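Enterotoxin SEN variant (Staphylococcus aureus, PDB 6KRY) probably acts as a superantigen toxin, a secreted enterotoxin of the staphylococcal/streptococcal toxin family. Local coordinates at residues E133-K138 and F155-L160; D82-Y87 and L149-R154; E117-G122 and K140-T145. All blocks are in the same frame, centred on the assembly; numbering follows the deposited sequence.

Helix 146-161 ties the fold together: interaction 1 sets its later turns on edge strand 130-139 of the beta-grasp sheet, while interaction 2 sets its middle turns against strands of the OB-fold domain. Interaction 2 is the core contact, with three of its four touching residues buried and its polar ends satisfied by neighbouring side chains and backbone. Interaction 1 is partly buried, an aromatic ring among aliphatic groups. Interaction 3 lies at the surface, where charged side chains of 117-122 meet the chain that leads from the sheet to the helix. Lys138 O, of interaction 1, accepts a hydrogen bond from Lys152 NZ, of interaction 2; Ile121 and Ile137 pair interactions 1 and 3 through their backbones.

Interaction 1: E133-K138 and F155-L160; sequences EGFVIK and FKLENL
Phe135 holds CG between its backbone N and carbonyl carbon (chi1 61°), and the ring extends from strand 135-138 toward helix 155-160, where Lys156 passes over it. The lysine bends at chi2, chi3 and chi4, and the bent chain runs along the ring, from its outer end toward the strand. Its CB sits 3.8 Å from Phe135 CZ, and its CD lies over one face, 4.2 Å from the ring centroid and offset toward the rim, a CH-pi contact. The two side chains slide past each other in opposite directions. At the ring edge, near its plane, Leu157 CD2 is 4.3 Å from Phe135 CE2; Leu160 CD1 approaches obliquely, 4.2 Å from Phe135 CD2. Three helix residues thus gather round one ring at the edge of the beta-grasp sheet, where the helix segment runs obliquely, nearer antiparallel than crosswise, to the strand. On the sheet side the ring also touches Val123 and Val125 of strand 114-127. Lys156 NZ stands 5.3 Å from the ring centroid, long enough that any cation-pi attraction is weak. The contact therefore probably rests mainly on dispersion and burial of carbon: the methylenes of Lys156 do the work of an aliphatic side chain, and its charge is likely to add little.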
loop_
_atom_site.group_PDB
_atom_site.type_symbol
_atom_site.label_atom_id
_atom_site.label_comp_id
_atom_site.label_asym_id
_atom_site.label_seq_id
_atom_site.Cartn_x
_atom_site.Cartn_y
_atom_site.Cartn_z
ATOM N N GLU A 133 -1.948 4.364 22.593
ATOM C CA GLU A 133 -3.308 3.884 22.243
ATOM C C GLU A 133 -3.146 2.972 21.016
ATOM O O GLU A 133 -2.463 3.339 20.049
ATOM C CB GLU A 133 -4.201 5.111 21.997
ATOM C CG GLU A 133 -5.698 4.864 22.055
ATOM C CD GLU A 133 -6.608 5.856 21.314
ATOM O OE1 GLU A 133 -6.185 7.023 21.085
ATOM O OE2 GLU A 133 -7.773 5.482 20.989
ATOM N N GLY A 134 -3.676 1.752 21.074
ATOM C CA GLY A 134 -3.684 0.881 19.907
ATOM C C GLY A 134 -4.857 1.217 19.007
ATOM O O GLY A 134 -5.730 1.990 19.378
ATOM N N PHE A 135 -4.922 0.579 17.825
ATOM C CA PHE A 135 -6.094 0.686 16.977
ATOM C C PHE A 135 -6.176 -0.572 16.106
ATOM O O PHE A 135 -5.255 -1.376 16.104
ATOM C CB PHE A 135 -6.080 1.985 16.171
ATOM C CG PHE A 135 -4.922 2.171 15.236
ATOM C CD1 PHE A 135 -4.905 1.548 13.989
ATOM C CD2 PHE A 135 -3.875 2.999 15.586
ATOM C CE1 PHE A 135 -3.864 1.786 13.117
ATOM C CE2 PHE A 135 -2.811 3.189 14.720
ATOM C CZ PHE A 135 -2.821 2.597 13.483
ATOM N N VAL A 136 -7.284 -0.735 15.384
ATOM C CA VAL A 136 -7.404 -1.827 14.471
ATOM C C VAL A 136 -7.594 -1.273 13.070
ATOM O O VAL A 136 -7.941 -0.150 12.885
ATOM C CB VAL A 136 -8.541 -2.800 14.818
ATOM C CG1 VAL A 136 -8.436 -3.279 16.255
ATOM C CG2 VAL A 136 -9.885 -2.192 14.524
ATOM N N ILE A 137 -7.339 -2.137 12.093
ATOM C CA ILE A 137 -7.713 -1.937 10.696
ATOM C C ILE A 137 -8.504 -3.190 10.311
ATOM O O ILE A 137 -8.430 -4.223 11.006
ATOM C CB ILE A 137 -6.483 -1.724 9.800
ATOM C CG1 ILE A 137 -5.597 -2.969 9.814
ATOM C CG2 ILE A 137 -5.705 -0.474 10.200
ATOM C CD1 ILE A 137 -4.461 -2.935 8.831
ATOM N N LYS A 138 -9.279 -3.093 9.243
ATOM C CA LYS A 138 -10.180 -4.136 8.878
ATOM C C LYS A 138 -10.043 -4.453 7.396
ATOM O O LYS A 138 -9.637 -3.622 6.617
ATOM C CB LYS A 138 -11.619 -3.696 9.126
ATOM C CG LYS A 138 -11.904 -3.404 10.583
ATOM C CD LYS A 138 -13.336 -3.057 10.880
ATOM C CE LYS A 138 -13.407 -2.399 12.238
ATOM N NZ LYS A 138 -14.746 -2.594 12.815
ATOM N N PHE A 155 -2.109 5.581 6.790
ATOM C CA PHE A 155 -3.102 6.626 6.743
ATOM C C PHE A 155 -3.445 7.076 8.182
ATOM O O PHE A 155 -3.528 8.262 8.501
ATOM C CB PHE A 155 -4.323 6.096 5.994
ATOM C CG PHE A 155 -5.309 7.180 5.691
ATOM C CD1 PHE A 155 -5.111 8.008 4.605
ATOM C CD2 PHE A 155 -6.370 7.432 6.564
ATOM C CE1 PHE A 155 -5.993 9.052 4.364
ATOM C CE2 PHE A 155 -7.281 8.450 6.303
ATOM C CZ PHE A 155 -7.070 9.274 5.216
ATOM N N LYS A 156 -3.646 6.101 9.062
ATOM C CA LYS A 156 -3.985 6.393 10.462
ATOM C C LYS A 156 -2.793 7.022 11.192
ATOM O O LYS A 156 -2.931 8.000 11.962
ATOM C CB LYS A 156 -4.425 5.106 11.133
ATOM C CG LYS A 156 -5.880 4.754 10.911
ATOM C CD LYS A 156 -6.625 4.664 12.236
ATOM C CE LYS A 156 -6.302 5.837 13.143
ATOM N NZ LYS A 156 -7.469 6.217 13.976
ATOM N N LEU A 157 -1.589 6.548 10.909
ATOM C CA LEU A 157 -0.426 7.161 11.541
ATOM C C LEU A 157 -0.253 8.608 11.066
ATOM O O LEU A 157 0.249 9.477 11.851
ATOM C CB LEU A 157 0.856 6.376 11.260
ATOM C CG LEU A 157 0.954 4.978 11.832
ATOM C CD1 LEU A 157 2.241 4.303 11.372
ATOM C CD2 LEU A 157 0.862 4.962 13.346
ATOM N N GLU A 158 -0.545 8.883 9.801
ATOM C CA GLU A 158 -0.365 10.256 9.293
ATOM C C GLU A 158 -1.359 11.144 10.056
ATOM O O GLU A 158 -1.021 12.240 10.440
ATOM C CB GLU A 158 -0.548 10.337 7.778
ATOM C CG GLU A 158 -0.517 11.749 7.217
ATOM C CD GLU A 158 0.739 12.549 7.532
ATOM O OE1 GLU A 158 0.631 13.814 7.676
ATOM O OE2 GLU A 158 1.802 11.913 7.627
ATOM N N ASN A 159 -2.579 10.634 10.262
ATOM C CA ASN A 159 -3.624 11.412 10.915
ATOM C C ASN A 159 -3.220 11.685 12.378
ATOM O O ASN A 159 -3.341 12.822 12.836
ATOM C CB ASN A 159 -4.991 10.745 10.815
ATOM C CG ASN A 159 -6.042 11.541 11.563
ATOM O OD1 ASN A 159 -6.293 11.257 12.721
ATOM N ND2 ASN A 159 -6.587 12.576 10.949
ATOM N N LEU A 160 -2.716 10.670 13.096
ATOM C CA LEU A 160 -2.470 10.760 14.553
ATOM C C LEU A 160 -1.107 11.385 14.869
ATOM O O LEU A 160 -1.001 12.068 15.896
ATOM C CB LEU A 160 -2.550 9.366 15.192
ATOM C CG LEU A 160 -3.894 8.632 15.070
ATOM C CD1 LEU A 160 -3.783 7.207 15.566
ATOM C CD2 LEU A 160 -5.004 9.364 15.803
#

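Interaction 2: D82-Y87 and L149-R154; sequences DIYGLY and LDTKVR
Tyr84 and Leu86 of the OB-fold domain meet Thr151 and Lys152 on the beta-grasp helix 146-161, joining the two domains of the staphylococcal toxin fold. The chain turns a corner at Gly85, between strands 82-84 and 86-87, yet both flanking side chains start toward the helix. The inner part is tightly packed: Leu86 and Thr151 reach toward each other tip to tip, with Leu86 CD2 3.8 Å from Thr151 CG2. The threonine methyl lies anti to its backbone N and faces the leucine, while OG1 hydrogen-bonds Gln147 O one turn earlier. Leu86 also touches Phe204, and its backbone N is bound by Gln147 OE1, a direct tie between strand and helix. Thr151 CB comes to the edge of the Tyr84 ring, 4.4 Å from CE1. The side nearer solvent is formed by the partly exposed Lys152, which crosses the tyrosine obliquely with its chain extended beyond CG. Its methylenes lie alongside the phenol, and NZ continues past it to a salt bridge with Glu148 and a hydrogen bond to Lys138 O. The phenol OH is hydrogen-bonded to Gln31 OE1. Closest of all across the two segments, Lys152 CE lies 3.6 Å from Tyr84 OH, a carbon-to-oxygen contact.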
loop_
_atom_site.group_PDB
_atom_site.type_symbol
_atom_site.label_atom_id
_atom_site.label_comp_id
_atom_site.label_asym_id
_atom_site.label_seq_id
_atom_site.Cartn_x
_atom_site.Cartn_y
_atom_site.Cartn_z
ATOM N N ASP A 82 -9.886 -8.504 -6.968
ATOM C CA ASP A 82 -10.011 -7.275 -6.173
ATOM C C ASP A 82 -8.681 -6.522 -6.233
ATOM O O ASP A 82 -7.614 -7.112 -6.389
ATOM C CB ASP A 82 -10.360 -7.537 -4.707
ATOM C CG ASP A 82 -11.693 -8.244 -4.492
ATOM O OD1 ASP A 82 -12.637 -8.011 -5.301
ATOM O OD2 ASP A 82 -11.765 -9.054 -3.534
ATOM N N ILE A 83 -8.769 -5.193 -6.117
ATOM C CA ILE A 83 -7.603 -4.378 -6.206
ATOM C C ILE A 83 -7.644 -3.336 -5.106
ATOM O O ILE A 83 -8.631 -2.616 -4.968
ATOM C CB ILE A 83 -7.488 -3.710 -7.589
ATOM C CG1 ILE A 83 -7.594 -4.694 -8.753
ATOM C CG2 ILE A 83 -6.195 -2.924 -7.665
ATOM C CD1 ILE A 83 -8.870 -4.604 -9.537
ATOM N N TYR A 84 -6.524 -3.192 -4.386
ATOM C CA TYR A 84 -6.436 -2.222 -3.363
ATOM C C TYR A 84 -5.028 -1.631 -3.407
ATOM O O TYR A 84 -4.081 -2.364 -3.267
ATOM C CB TYR A 84 -6.695 -2.804 -1.961
ATOM C CG TYR A 84 -6.867 -1.735 -0.908
ATOM C CD1 TYR A 84 -5.776 -1.005 -0.455
ATOM C CD2 TYR A 84 -8.120 -1.398 -0.419
ATOM C CE1 TYR A 84 -5.928 0.043 0.445
ATOM C CE2 TYR A 84 -8.286 -0.368 0.488
ATOM C CZ TYR A 84 -7.183 0.338 0.935
ATOM O OH TYR A 84 -7.326 1.374 1.814
ATOM N N GLY A 85 -4.913 -0.309 -3.489
ATOM C CA GLY A 85 -3.635 0.319 -3.219
ATOM C C GLY A 85 -3.577 1.779 -3.610
ATOM O O GLY A 85 -4.605 2.421 -3.891
ATOM N N LEU A 86 -2.344 2.296 -3.645
ATOM C CA LEU A 86 -2.097 3.696 -3.981
ATOM C C LEU A 86 -1.697 3.828 -5.455
ATOM O O LEU A 86 -0.698 3.247 -5.908
ATOM C CB LEU A 86 -0.977 4.199 -3.062
ATOM C CG LEU A 86 -1.329 4.200 -1.570
ATOM C CD1 LEU A 86 -0.114 4.582 -0.731
ATOM C CD2 LEU A 86 -2.498 5.135 -1.264
ATOM N N TYR A 87 -2.461 4.632 -6.200
ATOM C CA TYR A 87 -2.239 4.777 -7.631
ATOM C C TYR A 87 -1.516 6.089 -7.935
ATOM O O TYR A 87 -1.387 7.000 -7.096
ATOM C CB TYR A 87 -3.568 4.693 -8.397
ATOM C CG TYR A 87 -4.517 5.808 -8.073
ATOM C CD1 TYR A 87 -4.427 7.026 -8.726
ATOM C CD2 TYR A 87 -5.441 5.687 -7.061
ATOM C CE1 TYR A 87 -5.219 8.101 -8.360
ATOM C CE2 TYR A 87 -6.272 6.738 -6.708
ATOM C CZ TYR A 87 -6.168 7.945 -7.368
ATOM O OH TYR A 87 -6.957 9.007 -7.027
ATOM N N LEU A 149 -2.851 -3.496 3.985
ATOM C CA LEU A 149 -2.648 -3.356 5.458
ATOM C C LEU A 149 -1.754 -2.147 5.779
ATOM O O LEU A 149 -2.090 -1.346 6.651
ATOM C CB LEU A 149 -2.040 -4.633 6.049
ATOM C CG LEU A 149 -2.823 -5.921 5.811
ATOM C CD1 LEU A 149 -2.186 -7.094 6.541
ATOM C CD2 LEU A 149 -4.293 -5.752 6.233
ATOM N N ASP A 150 -0.604 -2.056 5.094
ATOM C CA ASP A 150 0.380 -0.995 5.268
ATOM C C ASP A 150 -0.275 0.372 5.018
ATOM O O ASP A 150 -0.123 1.306 5.800
ATOM C CB ASP A 150 1.572 -1.223 4.341
ATOM C CG ASP A 150 2.826 -0.434 4.641
ATOM O OD1 ASP A 150 2.945 0.101 5.766
ATOM O OD2 ASP A 150 3.683 -0.380 3.724
ATOM N N THR A 151 -1.022 0.491 3.928
ATOM C CA THR A 151 -1.610 1.741 3.568
ATOM C C THR A 151 -2.625 2.182 4.625
ATOM O O THR A 151 -2.616 3.334 5.026
ATOM C CB THR A 151 -2.293 1.667 2.200
ATOM O OG1 THR A 151 -1.307 1.346 1.228
ATOM C CG2 THR A 151 -2.953 2.976 1.851
ATOM N N LYS A 152 -3.493 1.257 5.068
ATOM C CA LYS A 152 -4.494 1.567 6.086
ATOM C C LYS A 152 -3.844 2.011 7.409
ATOM O O LYS A 152 -4.258 3.019 8.023
ATOM C CB LYS A 152 -5.397 0.355 6.284
ATOM C CG LYS A 152 -6.397 0.166 5.166
ATOM C CD LYS A 152 -7.269 -1.037 5.341
ATOM C CE LYS A 152 -8.392 -0.998 4.327
ATOM N NZ LYS A 152 -9.099 -2.300 4.194
ATOM N N VAL A 153 -2.759 1.348 7.807
ATOM C CA VAL A 153 -1.985 1.792 8.983
ATOM C C VAL A 153 -1.351 3.182 8.760
ATOM O O VAL A 153 -1.460 4.068 9.636
ATOM C CB VAL A 153 -0.902 0.764 9.345
ATOM C CG1 VAL A 153 0.014 1.232 10.457
ATOM C CG2 VAL A 153 -1.554 -0.519 9.789
ATOM N N ARG A 154 -0.655 3.367 7.635
ATOM C CA ARG A 154 0.057 4.589 7.391
ATOM C C ARG A 154 -0.915 5.780 7.363
ATOM O O ARG A 154 -0.581 6.865 7.905
ATOM C CB ARG A 154 0.902 4.483 6.131
ATOM C CG ARG A 154 2.135 3.621 6.315
ATOM C CD ARG A 154 3.075 3.718 5.133
ATOM N NE ARG A 154 4.006 2.594 5.122
ATOM C CZ ARG A 154 5.205 2.613 4.593
ATOM N NH1 ARG A 154 5.801 3.762 4.310
ATOM N NH2 ARG A 154 5.800 1.458 4.351
#

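Interaction 3: E117-G122 and K140-T145; sequences EERVIG and KKAKVT
Glu117, at the corner where strand 114-127 changes direction, meets Lys140 through its backbone: Glu117 C lies 4.4 Å from Lys140 CD, while its own side chain starts away from the other segment. Glu118 also starts away, but a bend at chi2 (-69°) turns its carboxylate back over the lysine, and the two side chains cross at about a right angle. Lys140 CG lies 3.8 Å from Glu118 CD, so the aliphatic root of the lysine lies against the acid group. The charged ends part company: Glu118 OE2 and Lys140 NZ are 5.7 Å apart, at most a long-range attraction. Glu118 OE1 also lies 3.7 Å from Lys140 N, too long for a bond. In this beta-grasp domain, strand 114-127 pairs with strand 130-139, and 140-145 is the link from that edge strand through short strand 143-145 to helix 146-161. Arg119 starts toward this link; a first torsion of -162° carries CG away from the backbone N, and a bend at chi3 brings NH1 within 3.9 Å of Ala142 CA, obliquely to the guanidinium. Arg119 NH1 hydrogen-bonds Ser215 OG, whose one proton may be shared between Lys141 O and Ala142 O or go to either. Further along, Ile121 starts toward the link without touching it; it and Val144 both pack on Leu149 of the helix.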
loop_
_atom_site.group_PDB
_atom_site.type_symbol
_atom_site.label_atom_id
_atom_site.label_comp_id
_atom_site.label_asym_id
_atom_site.label_seq_id
_atom_site.Cartn_x
_atom_site.Cartn_y
_atom_site.Cartn_z
ATOM N N GLU A 117 -17.787 -11.508 7.247
ATOM C CA GLU A 117 -17.748 -10.195 7.887
ATOM C C GLU A 117 -16.301 -9.715 8.005
ATOM O O GLU A 117 -15.397 -10.492 7.792
ATOM C CB GLU A 117 -18.394 -10.251 9.262
ATOM C CG GLU A 117 -17.771 -11.289 10.161
ATOM C CD GLU A 117 -18.646 -11.645 11.348
ATOM O OE1 GLU A 117 -18.081 -11.792 12.467
ATOM O OE2 GLU A 117 -19.888 -11.761 11.154
ATOM N N GLU A 118 -16.156 -8.431 8.344
ATOM C CA GLU A 118 -14.894 -7.732 8.467
ATOM C C GLU A 118 -13.970 -8.489 9.415
ATOM O O GLU A 118 -14.352 -8.740 10.531
ATOM C CB GLU A 118 -15.090 -6.353 9.112
ATOM C CG GLU A 118 -15.752 -5.327 8.216
ATOM C CD GLU A 118 -14.914 -4.862 7.040
ATOM O OE1 GLU A 118 -13.748 -5.321 6.911
ATOM O OE2 GLU A 118 -15.420 -4.030 6.254
ATOM N N ARG A 119 -12.746 -8.796 8.979
ATOM C CA ARG A 119 -11.728 -9.314 9.852
ATOM C C ARG A 119 -11.018 -8.107 10.459
ATOM O O ARG A 119 -10.744 -7.093 9.730
ATOM C CB ARG A 119 -10.742 -10.197 9.090
ATOM C CG ARG A 119 -9.896 -11.131 9.949
ATOM C CD ARG A 119 -9.512 -12.409 9.208
ATOM N NE ARG A 119 -10.479 -13.505 9.174
ATOM C CZ ARG A 119 -10.404 -14.545 8.356
ATOM N NH1 ARG A 119 -9.481 -14.605 7.423
ATOM N NH2 ARG A 119 -11.269 -15.526 8.460
ATOM N N VAL A 120 -10.768 -8.186 11.773
ATOM C CA VAL A 120 -10.118 -7.121 12.502
ATOM C C VAL A 120 -8.659 -7.502 12.755
ATOM O O VAL A 120 -8.344 -8.620 13.152
ATOM C CB VAL A 120 -10.874 -6.819 13.812
ATOM C CG1 VAL A 120 -10.212 -5.684 14.572
ATOM C CG2 VAL A 120 -12.334 -6.464 13.526
ATOM N N ILE A 121 -7.752 -6.564 12.491
ATOM C CA ILE A 121 -6.311 -6.739 12.713
ATOM C C ILE A 121 -5.827 -5.662 13.686
ATOM O O ILE A 121 -6.074 -4.461 13.466
ATOM C CB ILE A 121 -5.568 -6.678 11.371
ATOM C CG1 ILE A 121 -5.986 -7.857 10.490
ATOM C CG2 ILE A 121 -4.071 -6.617 11.613
ATOM C CD1 ILE A 121 -5.383 -7.847 9.100
ATOM N N GLY A 122 -5.184 -6.114 14.769
ATOM C CA GLY A 122 -4.697 -5.222 15.847
ATOM C C GLY A 122 -3.385 -4.575 15.431
ATOM O O GLY A 122 -2.551 -5.227 14.822
ATOM N N LYS A 140 -12.058 -7.290 4.305
ATOM C CA LYS A 140 -13.066 -8.273 3.997
ATOM C C LYS A 140 -12.462 -9.472 3.267
ATOM O O LYS A 140 -13.206 -10.316 2.763
ATOM C CB LYS A 140 -14.178 -7.645 3.154
ATOM C CG LYS A 140 -15.322 -7.069 3.976
ATOM C CD LYS A 140 -16.578 -7.948 4.001
ATOM C CE LYS A 140 -17.772 -7.218 4.590
ATOM N NZ LYS A 140 -19.048 -7.916 4.305
ATOM N N LYS A 141 -11.139 -9.558 3.223
ATOM C CA LYS A 141 -10.408 -10.521 2.392
ATOM C C LYS A 141 -9.682 -11.530 3.263
ATOM O O LYS A 141 -9.057 -11.132 4.237
ATOM C CB LYS A 141 -9.383 -9.788 1.536
ATOM C CG LYS A 141 -9.977 -8.671 0.684
ATOM C CD LYS A 141 -8.967 -7.926 -0.167
ATOM C CE LYS A 141 -9.666 -6.928 -1.075
ATOM N NZ LYS A 141 -8.796 -5.834 -1.496
ATOM N N ALA A 142 -9.778 -12.814 2.896
ATOM C CA ALA A 142 -9.085 -13.895 3.627
ATOM C C ALA A 142 -7.575 -13.798 3.380
ATOM O O ALA A 142 -6.785 -13.835 4.310
ATOM C CB ALA A 142 -9.631 -15.252 3.254
ATOM N N LYS A 143 -7.208 -13.665 2.102
ATOM C CA LYS A 143 -5.906 -13.305 1.621
ATOM C C LYS A 143 -5.930 -11.818 1.286
ATOM O O LYS A 143 -6.769 -11.406 0.493
ATOM C CB LYS A 143 -5.533 -14.054 0.338
ATOM C CG LYS A 143 -5.261 -15.538 0.508
ATOM C CD LYS A 143 -4.629 -16.144 -0.713
ATOM C CE LYS A 143 -4.437 -17.620 -0.482
ATOM N NZ LYS A 143 -3.843 -18.304 -1.652
ATOM N N VAL A 144 -4.968 -11.067 1.840
ATOM C CA VAL A 144 -4.931 -9.600 1.747
ATOM C C VAL A 144 -3.505 -9.183 1.398
ATOM O O VAL A 144 -2.544 -9.829 1.827
ATOM C CB VAL A 144 -5.454 -8.935 3.038
ATOM C CG1 VAL A 144 -4.546 -9.169 4.234
ATOM C CG2 VAL A 144 -5.703 -7.445 2.886
ATOM N N THR A 145 -3.366 -8.152 0.568
ATOM C CA THR A 145 -2.012 -7.691 0.270
ATOM C C THR A 145 -1.459 -6.900 1.459
ATOM O O THR A 145 -2.196 -6.212 2.193
ATOM C CB THR A 145 -1.879 -6.848 -0.994
ATOM O OG1 THR A 145 -2.607 -5.644 -0.778
ATOM C CG2 THR A 145 -2.330 -7.634 -2.213
#